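Local coordinates for protein deseasin MCP-01 (Pseudoalteromonas sp., PDB 3VV3) that cleaves peptide bonds as a collagen-degrading serine protease of the subtilisin family, its catalytic domain carrying bound calcium ions, at residues Leu15-Gln20 and Ala25-Asp30. Sequence-based numbering, arbitrary orientation.
Sequences LNNEGQ and ADADID. With CA (calcium ion), chain D; CA (calcium ion), chain E.
A two-calcium site in the N-terminal loops of this subtilisin-family domain is built on 25-30 and braced by 15-20, chiefly through Asn17. Asn17 N donates a hydrogen bond to Asp28 OD2 at 2.8 Å, meeting the anti side, 26° out of the plane of a carboxylate that also grips one calcium ion with both oxygens. Asn17 O receives the backbone N-H of Asp26 in a nearly straight bond, Asp26 N to Asn17 O 2.8 Å, with the donor above the carbonyl plane. The same oxygen accepts from a water that coordinates this calcium. With CG anti to the backbone N (chi1 -166°), the Asn17 amide runs alongside Ala27, and ND2 donates to Ala27 O at 2.9 Å, the acceptor lying in the amide plane. OD1 of Asn17 takes the backbone N-H of Gly19 in an Asx turn, and ND2 also reaches Ser230 O, so the amide is fixed against rotation. Were Asn17 an alanine, Ala27 O and Ser230 O would probably lose their shared donor, and the Gly19 turn its acceptor. Asp26 OD1 and Asp30 OD1, 3.2 Å from each other, each bridge the two calcium ions; the metals probably offset the repulsion of the gathered carboxylates. Asp28 OD1, a calcium ligand too, accepts Asp30 N in a second Asx turn. Beyond the metals, Leu15 and Ile29 lie side by side, Leu15 CD2 3.9 Å from Ile29 CD1. Leu15 packs on Ala31 of helix 31-34, Asn320 donates to Asp30 OD2, and Ile29 rests against Val321 at the start of helix 321-327.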
loop_
_atom_site.group_PDB
_atom_site.type_symbol
_atom_site.label_atom_id
_atom_site.label_comp_id
_atom_site.label_asym_id
_atom_site.label_seq_id
_atom_site.Cartn_x
_atom_site.Cartn_y
_atom_site.Cartn_z
ATOM N N LEU A 15 -11.759 -7.195 15.372
ATOM C CA LEU A 15 -12.985 -6.942 16.129
ATOM C C LEU A 15 -13.207 -8.051 17.155
ATOM O O LEU A 15 -13.619 -7.804 18.303
ATOM C CB LEU A 15 -14.196 -6.855 15.191
ATOM C CG LEU A 15 -14.151 -5.807 14.069
ATOM C CD1 LEU A 15 -15.466 -5.801 13.297
ATOM C CD2 LEU A 15 -13.862 -4.423 14.646
ATOM N N ASN A 16 -12.922 -9.278 16.733
ATOM C CA ASN A 16 -13.075 -10.438 17.604
ATOM C C ASN A 16 -12.074 -11.519 17.210
ATOM O O ASN A 16 -12.123 -12.044 16.104
ATOM C CB ASN A 16 -14.500 -10.978 17.515
ATOM C CG ASN A 16 -14.771 -12.074 18.528
ATOM O OD1 ASN A 16 -14.996 -13.234 18.164
ATOM N ND2 ASN A 16 -14.747 -11.714 19.803
ATOM N N ASN A 17 -11.159 -11.823 18.122
ATOM C CA ASN A 17 -10.077 -12.763 17.861
ATOM C C ASN A 17 -10.206 -13.957 18.807
ATOM O O ASN A 17 -10.127 -13.793 20.025
ATOM C CB ASN A 17 -8.740 -12.052 18.097
ATOM C CG ASN A 17 -7.548 -12.816 17.542
ATOM O OD1 ASN A 17 -7.653 -13.980 17.145
ATOM N ND2 ASN A 17 -6.398 -12.154 17.523
ATOM N N GLU A 18 -10.445 -15.128 18.252
ATOM C CA GLU A 18 -10.442 -16.399 18.989
ATOM C C GLU A 18 -9.282 -17.280 18.558
ATOM O O GLU A 18 -9.222 -18.423 18.895
ATOM C CB GLU A 18 -11.700 -17.201 18.744
ATOM C CG GLU A 18 -12.906 -16.368 18.549
ATOM C CD GLU A 18 -13.770 -16.293 19.757
ATOM O OE1 GLU A 18 -13.202 -16.313 20.823
ATOM O OE2 GLU A 18 -15.002 -16.195 19.603
ATOM N N GLY A 19 -8.348 -16.669 17.857
ATOM C CA GLY A 19 -7.221 -17.408 17.312
ATOM C C GLY A 19 -7.505 -17.976 15.935
ATOM O O GLY A 19 -6.702 -18.735 15.387
ATOM N N GLN A 20 -8.640 -17.594 15.358
ATOM C CA GLN A 20 -9.116 -18.213 14.121
ATOM C C GLN A 20 -8.342 -17.819 12.867
ATOM O O GLN A 20 -8.499 -18.455 11.826
ATOM C CB GLN A 20 -10.622 -17.986 13.919
ATOM C CG GLN A 20 -11.016 -16.595 13.417
ATOM C CD GLN A 20 -11.085 -15.552 14.519
ATOM O OE1 GLN A 20 -10.604 -15.768 15.632
ATOM N NE2 GLN A 20 -11.679 -14.402 14.204
ATOM N N ALA A 25 -5.839 -15.697 20.951
ATOM C CA ALA A 25 -7.193 -15.368 21.393
ATOM C C ALA A 25 -7.192 -14.093 22.245
ATOM O O ALA A 25 -6.324 -13.899 23.097
ATOM C CB ALA A 25 -7.828 -16.545 22.154
ATOM N N ASP A 26 -8.172 -13.229 21.986
ATOM C CA ASP A 26 -8.380 -11.961 22.697
ATOM C C ASP A 26 -7.431 -10.817 22.333
ATOM O O ASP A 26 -7.460 -9.759 22.973
ATOM C CB ASP A 26 -8.452 -12.125 24.220
ATOM C CG ASP A 26 -9.247 -11.004 24.871
ATOM O OD1 ASP A 26 -10.269 -10.611 24.281
ATOM O OD2 ASP A 26 -8.849 -10.510 25.941
ATOM N N ALA A 27 -6.589 -11.028 21.324
ATOM C CA ALA A 27 -5.825 -9.929 20.749
ATOM C C ALA A 27 -6.766 -9.216 19.788
ATOM O O ALA A 27 -6.769 -9.479 18.591
ATOM C CB ALA A 27 -4.597 -10.442 20.019
ATOM N N ASP A 28 -7.595 -8.338 20.338
ATOM C CA ASP A 28 -8.654 -7.687 19.577
ATOM C C ASP A 28 -9.173 -6.502 20.377
ATOM O O ASP A 28 -8.710 -6.247 21.490
ATOM C CB ASP A 28 -9.788 -8.669 19.227
ATOM C CG ASP A 28 -10.467 -9.259 20.461
ATOM O OD1 ASP A 28 -10.778 -8.489 21.395
ATOM O OD2 ASP A 28 -10.695 -10.488 20.483
ATOM N N ILE A 29 -10.124 -5.769 19.811
ATOM C CA ILE A 29 -10.614 -4.558 20.459
ATOM C C ILE A 29 -11.888 -4.793 21.268
ATOM O O ILE A 29 -12.488 -3.847 21.773
ATOM C CB ILE A 29 -10.822 -3.395 19.433
ATOM C CG1 ILE A 29 -12.031 -3.657 18.523
ATOM C CG2 ILE A 29 -9.547 -3.182 18.628
ATOM C CD1 ILE A 29 -12.395 -2.470 17.623
ATOM N N ASP A 30 -12.286 -6.059 21.402
ATOM C CA ASP A 30 -13.485 -6.413 22.168
ATOM C C ASP A 30 -14.739 -5.733 21.614
ATOM O O ASP A 30 -15.541 -5.184 22.379
ATOM C CB ASP A 30 -13.321 -6.059 23.660
ATOM C CG ASP A 30 -12.484 -7.084 24.435
ATOM O OD1 ASP A 30 -12.328 -8.225 23.957
ATOM O OD2 ASP A 30 -12.001 -6.751 25.532
HETATM CA CA CA D . -11.949 -10.419 22.729
HETATM CA CA CA E . -10.672 -8.779 25.916
HETATM O O HOH W 1 -11.780 -12.622 22.031
HETATM O O HOH W 2 -13.541 -11.298 24.174
HETATM O O HOH W 3 -14.081 -9.739 21.449
HETATM O O HOH W 4 -12.411 -10.042 26.577
HETATM O O HOH W 5 -10.762 -8.747 28.399
#